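PDB 4Q97: novel antigen receptor from Ginglymostoma cirratum, which probably serves sharks as an antigen-binding antibody without light chains, the crystallised part being its C1 constant domain. Local coordinates for residues E21-A25 and N26-Q30; V94-S97 and A98-S101. All blocks are in the same frame, centred on the assembly; numbering follows the deposited sequence.

Interaction 1: E21-A25 and N26-Q30; sequences EEQRA and NRFVQ
The Phe28 ring lies against the aliphatic part of Gln23: Gln23 CB sits over one face of the ring, and Gln23 CG comes to 3.9 Å from Phe28 CZ. The ring reaches back to the helix because its CG stands between the backbone N and the carbonyl carbon (chi1 81°). Gln23 runs extended past Phe28, its amide plane crossing that of Gln30 nearly at right angles, and its NE2 stops 3.2 Å from Gln30 CB. That amide is fixed by outside partners, OE1 bonding Thr20 and NE2 bonding Ser18. The backbone ends helix 21-25 in the manner of a Schellman motif. Phe28 N donates to Gln23 O (3.1 Å) across Arg27, which has left-handed backbone angles; the companion bond from Arg27 N to Arg24 O is long, weak and doubtful. The turn follows the short helix that links strands 12-18 and 28-38 of an immunoglobulin C1-set domain. Glu22 O takes a nearly straight bond from Asn26 N (2.7 Å, 173° at the hydrogen). Asn26 folds its CG beside its own backbone N, which brings ND2 to 2.6 Å from the same Glu22 O, though the poor angle makes that bond weak. The guanidinium of Arg27 turns an edge to Arg24 O, with a weak bond from NE at 3.4 Å. Ile12 of the second subunit packs on Glu22, Gln23 and Asn26.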
loop_
_atom_site.group_PDB
_atom_site.type_symbol
_atom_site.label_atom_id
_atom_site.label_comp_id
_atom_site.label_asym_id
_atom_site.label_seq_id
_atom_site.Cartn_x
_atom_site.Cartn_y
_atom_site.Cartn_z
ATOM N N GLU A 21 2.700 -1.912 -16.513
ATOM C CA GLU A 21 3.587 -2.331 -17.599
ATOM C C GLU A 21 4.971 -2.793 -17.140
ATOM O O GLU A 21 5.407 -3.877 -17.519
ATOM C CB GLU A 21 3.680 -1.254 -18.686
ATOM C CG GLU A 21 2.340 -0.645 -19.102
ATOM C CD GLU A 21 1.331 -1.648 -19.657
ATOM O OE1 GLU A 21 1.681 -2.829 -19.884
ATOM O OE2 GLU A 21 0.170 -1.247 -19.875
ATOM N N GLU A 22 5.654 -1.975 -16.338
ATOM C CA GLU A 22 6.923 -2.386 -15.726
ATOM C C GLU A 22 6.731 -3.684 -14.959
ATOM O O GLU A 22 7.552 -4.601 -15.054
ATOM C CB GLU A 22 7.479 -1.305 -14.793
ATOM C CG GLU A 22 8.809 -0.707 -15.234
ATOM C CD GLU A 22 8.690 0.153 -16.476
ATOM O OE1 GLU A 22 7.992 1.187 -16.421
ATOM O OE2 GLU A 22 9.300 -0.203 -17.505
ATOM N N GLN A 23 5.627 -3.747 -14.216
ATOM C CA GLN A 23 5.248 -4.929 -13.455
ATOM C C GLN A 23 5.069 -6.133 -14.375
ATOM O O GLN A 23 5.753 -7.146 -14.205
ATOM C CB GLN A 23 3.986 -4.656 -12.636
ATOM C CG GLN A 23 4.199 -3.629 -11.533
ATOM C CD GLN A 23 2.919 -3.258 -10.817
ATOM O OE1 GLN A 23 2.420 -2.144 -10.956
ATOM N NE2 GLN A 23 2.378 -4.193 -10.049
ATOM N N ARG A 24 4.182 -6.007 -15.364
ATOM C CA ARG A 24 3.994 -7.063 -16.363
ATOM C C ARG A 24 5.302 -7.410 -17.097
ATOM O O ARG A 24 5.545 -8.579 -17.405
ATOM C CB ARG A 24 2.865 -6.720 -17.349
ATOM C CG ARG A 24 1.468 -6.873 -16.757
ATOM C CD ARG A 24 0.375 -6.500 -17.752
ATOM N NE ARG A 24 -0.703 -5.735 -17.117
ATOM C CZ ARG A 24 -1.853 -5.401 -17.704
ATOM N NH1 ARG A 24 -2.110 -5.770 -18.952
ATOM N NH2 ARG A 24 -2.756 -4.697 -17.032
ATOM N N ALA A 25 6.143 -6.403 -17.346
ATOM C CA ALA A 25 7.431 -6.611 -18.020
ATOM C C ALA A 25 8.453 -7.337 -17.141
ATOM O O ALA A 25 9.020 -8.344 -17.565
ATOM C CB ALA A 25 8.001 -5.298 -18.540
ATOM N N ASN A 26 8.684 -6.832 -15.928
ATOM C CA ASN A 26 9.636 -7.454 -14.990
ATOM C C ASN A 26 9.158 -8.822 -14.490
ATOM O O ASN A 26 9.743 -9.402 -13.568
ATOM C CB ASN A 26 9.951 -6.515 -13.817
ATOM C CG ASN A 26 10.654 -5.243 -14.258
ATOM O OD1 ASN A 26 11.810 -5.270 -14.689
ATOM N ND2 ASN A 26 9.960 -4.117 -14.146
ATOM N N ARG A 27 8.096 -9.317 -15.129
ATOM C CA ARG A 27 7.498 -10.633 -14.875
ATOM C C ARG A 27 7.104 -10.863 -13.412
ATOM O O ARG A 27 7.424 -11.893 -12.819
ATOM C CB ARG A 27 8.389 -11.768 -15.414
ATOM C CG ARG A 27 8.821 -11.598 -16.868
ATOM C CD ARG A 27 7.658 -11.749 -17.839
ATOM N NE ARG A 27 7.698 -10.751 -18.909
ATOM C CZ ARG A 27 8.200 -10.953 -20.126
ATOM N NH1 ARG A 27 8.722 -12.125 -20.460
ATOM N NH2 ARG A 27 8.181 -9.969 -21.015
ATOM N N PHE A 28 6.410 -9.883 -12.841
ATOM C CA PHE A 28 5.826 -10.022 -11.513
ATOM C C PHE A 28 4.498 -9.269 -11.406
ATOM O O PHE A 28 4.065 -8.589 -12.346
ATOM C CB PHE A 28 6.830 -9.630 -10.404
ATOM C CG PHE A 28 6.951 -8.145 -10.160
ATOM C CD1 PHE A 28 6.285 -7.548 -9.091
ATOM C CD2 PHE A 28 7.754 -7.350 -10.974
ATOM C CE1 PHE A 28 6.398 -6.185 -8.852
ATOM C CE2 PHE A 28 7.872 -5.985 -10.739
ATOM C CZ PHE A 28 7.193 -5.403 -9.677
ATOM N N VAL A 29 3.843 -9.417 -10.263
ATOM C CA VAL A 29 2.566 -8.775 -10.026
ATOM C C VAL A 29 2.598 -8.359 -8.567
ATOM O O VAL A 29 3.046 -9.122 -7.710
ATOM C CB VAL A 29 1.393 -9.723 -10.390
ATOM C CG1 VAL A 29 0.725 -10.312 -9.157
ATOM C CG2 VAL A 29 0.372 -8.999 -11.250
ATOM N N GLN A 30 2.179 -7.128 -8.297
ATOM C CA GLN A 30 2.288 -6.560 -6.956
ATOM C C GLN A 30 0.952 -6.613 -6.228
ATOM O O GLN A 30 -0.074 -6.133 -6.731
ATOM C CB GLN A 30 2.815 -5.120 -7.015
ATOM C CG GLN A 30 3.225 -4.524 -5.671
ATOM C CD GLN A 30 4.678 -4.781 -5.311
ATOM O OE1 GLN A 30 5.346 -5.632 -5.918
ATOM N NE2 GLN A 30 5.171 -4.039 -4.318
#

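Interaction 2: V94-S97 and A98-S101; sequences VSHS and ATSS
His96 and Ser101 exchange two backbone hydrogen bonds: His96 N donates to Ser101 O (2.9 Å) in the carbonyl plane, and Ser101 N returns a bond to His96 O (3.0 Å), making an antiparallel hydrogen-bonded pair. His96 O also accepts Thr99 N at 3.2 Å, and its two donors approach from opposite faces of the carbonyl plane. Within the turn Ser100 N bonds Ser97 O (2.8 Å), the donor standing well above that carbonyl's plane. Ser100, with left-handed backbone angles, and Ser101 both face His96, a G1 beta bulge, and the arrangement closes the hairpin between the last two strands of the immunoglobulin C1-set fold. Nonpolar contacts gather round the imidazole. Its CG lies anti to the backbone N (chi1 -167°), and the Thr99 side chain crosses it at about a right angle with CG2 at the ring edge; the exact spacing there is doubtful. Ala98 CB approaches obliquely, 4.1 Å from His96 NE2. Both ring nitrogens are satisfied outside the hairpin, ND1 by Asn42 O and NE2 by Tyr39 O; two carbonyl partners would be consistent with a protonated ring. Water-mediated bonds extend the pairing: one water accepts from Ser101 OG (2.9 Å) and donates to Val94 O (3.0 Å), while another joins Ser95 OG to Ser101 O, the latter bond being weak.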
loop_
_atom_site.group_PDB
_atom_site.type_symbol
_atom_site.label_atom_id
_atom_site.label_comp_id
_atom_site.label_asym_id
_atom_site.label_seq_id
_atom_site.Cartn_x
_atom_site.Cartn_y
_atom_site.Cartn_z
ATOM N N VAL A 94 -4.442 -11.025 9.026
ATOM C CA VAL A 94 -4.020 -10.032 10.016
ATOM C C VAL A 94 -4.536 -10.358 11.423
ATOM O O VAL A 94 -5.744 -10.520 11.641
ATOM C CB VAL A 94 -4.455 -8.603 9.626
ATOM C CG1 VAL A 94 -3.803 -7.585 10.556
ATOM C CG2 VAL A 94 -4.106 -8.304 8.171
ATOM N N SER A 95 -3.606 -10.440 12.372
ATOM C CA SER A 95 -3.926 -10.749 13.760
ATOM C C SER A 95 -3.683 -9.567 14.673
ATOM O O SER A 95 -2.646 -8.909 14.591
ATOM C CB SER A 95 -3.119 -11.950 14.257
ATOM O OG SER A 95 -3.978 -13.001 14.653
ATOM N N HIS A 96 -4.650 -9.317 15.551
ATOM C CA HIS A 96 -4.591 -8.215 16.496
ATOM C C HIS A 96 -5.091 -8.728 17.840
ATOM O O HIS A 96 -6.294 -8.781 18.091
ATOM C CB HIS A 96 -5.432 -7.041 15.982
ATOM C CG HIS A 96 -5.204 -5.757 16.719
ATOM N ND1 HIS A 96 -3.964 -5.164 16.820
ATOM C CD2 HIS A 96 -6.063 -4.941 17.373
ATOM C CE1 HIS A 96 -4.069 -4.048 17.517
ATOM N NE2 HIS A 96 -5.333 -3.889 17.862
ATOM N N SER A 97 -4.150 -9.129 18.691
ATOM C CA SER A 97 -4.473 -9.730 19.984
ATOM C C SER A 97 -5.344 -8.838 20.862
ATOM O O SER A 97 -6.308 -9.315 21.462
ATOM C CB SER A 97 -3.200 -10.105 20.741
ATOM O OG SER A 97 -3.518 -10.705 21.985
ATOM N N ALA A 98 -5.009 -7.550 20.923
ATOM C CA ALA A 98 -5.678 -6.614 21.828
ATOM C C ALA A 98 -7.184 -6.529 21.581
ATOM O O ALA A 98 -7.954 -6.186 22.479
ATOM C CB ALA A 98 -5.039 -5.239 21.738
ATOM N N THR A 99 -7.590 -6.855 20.358
ATOM C CA THR A 99 -8.994 -6.847 19.966
ATOM C C THR A 99 -9.506 -8.275 19.736
ATOM O O THR A 99 -10.667 -8.470 19.368
ATOM C CB THR A 99 -9.216 -5.968 18.711
ATOM O OG1 THR A 99 -10.614 -5.850 18.438
ATOM C CG2 THR A 99 -8.539 -6.566 17.496
ATOM N N SER A 100 -8.635 -9.259 19.976
ATOM C CA SER A 100 -8.925 -10.678 19.716
ATOM C C SER A 100 -9.434 -10.879 18.289
ATOM O O SER A 100 -10.441 -11.560 18.055
ATOM C CB SER A 100 -9.916 -11.247 20.744
ATOM O OG SER A 100 -9.250 -11.686 21.915
ATOM N N SER A 101 -8.724 -10.276 17.340
ATOM C CA SER A 101 -9.182 -10.218 15.962
ATOM C C SER A 101 -8.286 -11.018 15.030
ATOM O O SER A 101 -7.060 -10.900 15.072
ATOM C CB SER A 101 -9.261 -8.767 15.489
ATOM O OG SER A 101 -9.989 -8.659 14.282
HETATM O O HOH W 1 -7.713 -8.463 12.508
HETATM O O HOH W 2 -6.210 -13.923 15.945
#

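How the interactions relate
From the N terminus, strand 12-18 leads into interaction 1, where helix 21-25 ends and turns the chain into strand 28-38 of the same sheet. The chain then builds most of both sheets before strand 89-96 reaches interaction 2, the tight turn into strand 101-108 of the other sheet. The two contacts are in series, neither nested nor crossed. They lie on opposite sides of the chain's centre. The centres of interaction 1 and interaction 2 are about 33 Å apart, and their nearest atoms about 15 Å. The strands that each adjoins, 28-38 and 89-96, are joined across the sandwich by the disulfide of Cys33 and Cys92. Within the assembly, the second subunit touches interaction 1 but not interaction 2.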